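Local coordinates for NYN domain-containing protein (Vibrio parahaemolyticus, PDB 2QIP) that is of unknown function but carries a NYN domain of the PIN clan and may act as an RNA nuclease, at residues D17-V21 against V115-F121. Numbering follows the deposited sequence.
Sequences DVQNV and VSGDGDF
Asp17 and Val115 pair at the C-terminal ends of two neighbouring parallel strands, 10-17 and 111-115. Asp17 N donates to Val115 O over 2.9 Å, nearly straight at 164°. Beyond this bond the chains part. Asp17 is the N-cap of helix 18-29, while 116-121 forms a loop of tight turns.

The carboxylate of Asp17 lies anti to its backbone N (chi1 -176°), which carries it over to the serine. Ser116 OG donates to Asp17 OD2 at 2.9 Å, meeting its anti side close to the carboxylate plane. The same hydroxyl accepts from Asp118 N in an ST turn. Asp17 OD2 also sits at the edge of the Phe121 ring, 3.6 Å from CE2. A water lies 2.7 Å from Asp17 OD2 and 2.8 Å from Asp118 OD2, between the two acids. In the first turn of the helix, Asn20 OD1 takes the N-H of Gly117 at 2.9 Å, with the donor well above the amide carbonyl plane. Val21 CG2 packs on Val115 CG1 at 3.6 Å.

Asp95 brings a third carboxylate close to Asp118. Such a cluster of acids near the C-terminal ends of the strands is consistent with the metal-binding site of PIN-clan nucleases. Helix 95-105 packs on Asp17 and Phe121 through Ile98, and helix 35-42 covers the valines with Tyr35 and Phe38.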
ATOM      1  N   ASP A  17       4.075  11.037   5.228  1.00 12.12           N
ATOM      2  CA  ASP A  17       2.802  11.011   4.516  1.00 13.23           C
ATOM      3  C   ASP A  17       2.274  12.457   4.632  1.00 13.27           C
ATOM      4  O   ASP A  17       1.536  12.786   5.583  1.00 13.88           O
ATOM      5  CB  ASP A  17       1.922   9.997   5.253  1.00 13.98           C
ATOM      6  CG  ASP A  17       0.577   9.738   4.608  1.00 16.94           C
ATOM      7  OD1 ASP A  17       0.193  10.369   3.607  1.00 18.49           O
ATOM      8  OD2 ASP A  17      -0.119   8.850   5.159  1.00 17.75           O
ATOM      9  N   VAL A  18       2.689  13.331   3.701  1.00 12.99           N
ATOM     10  CA  VAL A  18       2.415  14.767   3.823  1.00 13.77           C
ATOM     11  C   VAL A  18       0.920  15.049   3.900  1.00 14.56           C
ATOM     12  O   VAL A  18       0.507  15.889   4.692  1.00 15.73           O
ATOM     13  CB  VAL A  18       3.075  15.556   2.649  1.00 13.47           C
ATOM     14  CG1 VAL A  18       2.600  17.012   2.598  1.00 14.69           C
ATOM     15  CG2 VAL A  18       4.613  15.480   2.741  1.00 13.97           C
ATOM     16  N   GLN A  19       0.115  14.329   3.122  1.00 15.25           N
ATOM     17  CA  GLN A  19      -1.345  14.569   3.154  1.00 16.29           C
ATOM     18  C   GLN A  19      -1.936  14.223   4.531  1.00 15.76           C
ATOM     19  O   GLN A  19      -2.765  14.967   5.066  1.00 16.88           O
ATOM     20  CB  GLN A  19      -2.061  13.766   2.059  1.00 17.37           C
ATOM     21  CG  GLN A  19      -1.782  14.259   0.642  1.00 22.15           C
ATOM     22  CD  GLN A  19      -2.384  15.641   0.353  1.00 27.22           C
ATOM     23  OE1 GLN A  19      -1.703  16.663   0.473  1.00 30.54           O
ATOM     24  NE2 GLN A  19      -3.667  15.670  -0.028  1.00 29.73           N
ATOM     25  N   ASN A  20      -1.513  13.098   5.102  1.00 15.20           N
ATOM     26  CA  ASN A  20      -2.006  12.710   6.426  1.00 14.30           C
ATOM     27  C   ASN A  20      -1.617  13.729   7.504  1.00 14.57           C
ATOM     28  O   ASN A  20      -2.460  14.140   8.315  1.00 15.01           O
ATOM     29  CB  ASN A  20      -1.550  11.303   6.806  1.00 14.50           C
ATOM     30  CG  ASN A  20      -1.996  10.902   8.197  1.00 14.18           C
ATOM     31  OD1 ASN A  20      -1.316  11.182   9.184  1.00 15.69           O
ATOM     32  ND2 ASN A  20      -3.132  10.221   8.286  1.00 16.76           N
ATOM     33  N   VAL A  21      -0.357  14.166   7.480  1.00 14.22           N
ATOM     34  CA  VAL A  21       0.117  15.185   8.411  1.00 14.10           C
ATOM     35  C   VAL A  21      -0.699  16.465   8.262  1.00 14.49           C
ATOM     36  O   VAL A  21      -1.138  17.028   9.255  1.00 14.78           O
ATOM     37  CB  VAL A  21       1.618  15.450   8.195  1.00 14.65           C
ATOM     38  CG1 VAL A  21       2.083  16.633   9.020  1.00 15.45           C
ATOM     39  CG2 VAL A  21       2.405  14.206   8.579  1.00 15.38           C
ATOM     40  N   VAL A 115       5.992   8.986   9.345  1.00 11.08           N
ATOM     41  CA  VAL A 115       5.201  10.107   9.846  1.00 11.43           C
ATOM     42  C   VAL A 115       3.822  10.004   9.200  1.00 11.98           C
ATOM     43  O   VAL A 115       3.613  10.442   8.069  1.00 11.70           O
ATOM     44  CB  VAL A 115       5.889  11.466   9.552  1.00 11.79           C
ATOM     45  CG1 VAL A 115       5.157  12.598  10.263  1.00 13.19           C
ATOM     46  CG2 VAL A 115       7.329  11.438  10.040  1.00 13.12           C
ATOM     47  N   SER A 116       2.920   9.343   9.919  1.00 11.92           N
ATOM     48  CA  SER A 116       1.550   9.121   9.471  1.00 13.35           C
ATOM     49  C   SER A 116       0.783   8.533  10.631  1.00 13.87           C
ATOM     50  O   SER A 116       1.358   7.760  11.419  1.00 14.82           O
ATOM     51  CB  SER A 116       1.500   8.108   8.322  1.00 13.43           C
ATOM     52  OG  SER A 116       0.154   7.910   7.889  1.00 14.87           O
ATOM     53  N   GLY A 117      -0.506   8.862  10.712  1.00 13.87           N
ATOM     54  CA  GLY A 117      -1.377   8.221  11.687  1.00 13.77           C
ATOM     55  C   GLY A 117      -2.279   7.145  11.106  1.00 13.83           C
ATOM     56  O   GLY A 117      -3.110   6.585  11.825  1.00 14.54           O
ATOM     57  N   ASP A 118      -2.097   6.825   9.827  1.00 13.00           N
ATOM     58  CA  ASP A 118      -2.962   5.877   9.117  1.00 13.68           C
ATOM     59  C   ASP A 118      -2.715   4.431   9.573  1.00 12.95           C
ATOM     60  O   ASP A 118      -1.637   3.860   9.346  1.00 12.92           O
ATOM     61  CB  ASP A 118      -2.702   6.051   7.612  1.00 14.74           C
ATOM     62  CG  ASP A 118      -3.584   5.181   6.716  1.00 18.45           C
ATOM     63  OD1 ASP A 118      -4.221   4.215   7.189  1.00 18.38           O
ATOM     64  OD2 ASP A 118      -3.598   5.477   5.480  1.00 24.27           O
ATOM     65  N   GLY A 119      -3.710   3.848  10.234  1.00 13.36           N
ATOM     66  CA  GLY A 119      -3.570   2.517  10.777  1.00 12.81           C
ATOM     67  C   GLY A 119      -3.304   1.430   9.750  1.00 12.80           C
ATOM     68  O   GLY A 119      -2.831   0.352  10.116  1.00 12.66           O
ATOM     69  N   ASP A 120      -3.612   1.669   8.476  1.00 12.38           N
ATOM     70  CA  ASP A 120      -3.293   0.641   7.483  1.00 12.96           C
ATOM     71  C   ASP A 120      -1.792   0.366   7.417  1.00 11.70           C
ATOM     72  O   ASP A 120      -1.365  -0.702   6.982  1.00 13.51           O
ATOM     73  CB  ASP A 120      -3.850   0.973   6.107  1.00 13.90           C
ATOM     74  CG  ASP A 120      -5.311   0.593   5.972  1.00 17.05           C
ATOM     75  OD1 ASP A 120      -5.728  -0.347   6.680  1.00 20.62           O
ATOM     76  OD2 ASP A 120      -6.033   1.238   5.175  1.00 19.49           O
ATOM     77  N   PHE A 121      -0.994   1.332   7.855  1.00 11.26           N
ATOM     78  CA  PHE A 121       0.459   1.107   7.867  1.00 10.16           C
ATOM     79  C   PHE A 121       0.902   0.113   8.958  1.00 10.87           C
ATOM     80  O   PHE A 121       2.076  -0.301   8.986  1.00 10.93           O
ATOM     81  CB  PHE A 121       1.231   2.414   7.970  1.00 10.93           C
ATOM     82  CG  PHE A 121       1.199   3.247   6.720  1.00 10.78           C
ATOM     83  CD1 PHE A 121       1.599   2.716   5.500  1.00 11.89           C
ATOM     84  CD2 PHE A 121       0.786   4.575   6.763  1.00 11.34           C
ATOM     85  CE1 PHE A 121       1.568   3.514   4.325  1.00 11.21           C
ATOM     86  CE2 PHE A 121       0.771   5.353   5.617  1.00 11.46           C
ATOM     87  CZ  PHE A 121       1.153   4.840   4.389  1.00 12.58           C
TER
HETATM   88  O   HOH W   1      -2.513   7.784   4.375  1.00 27.92           O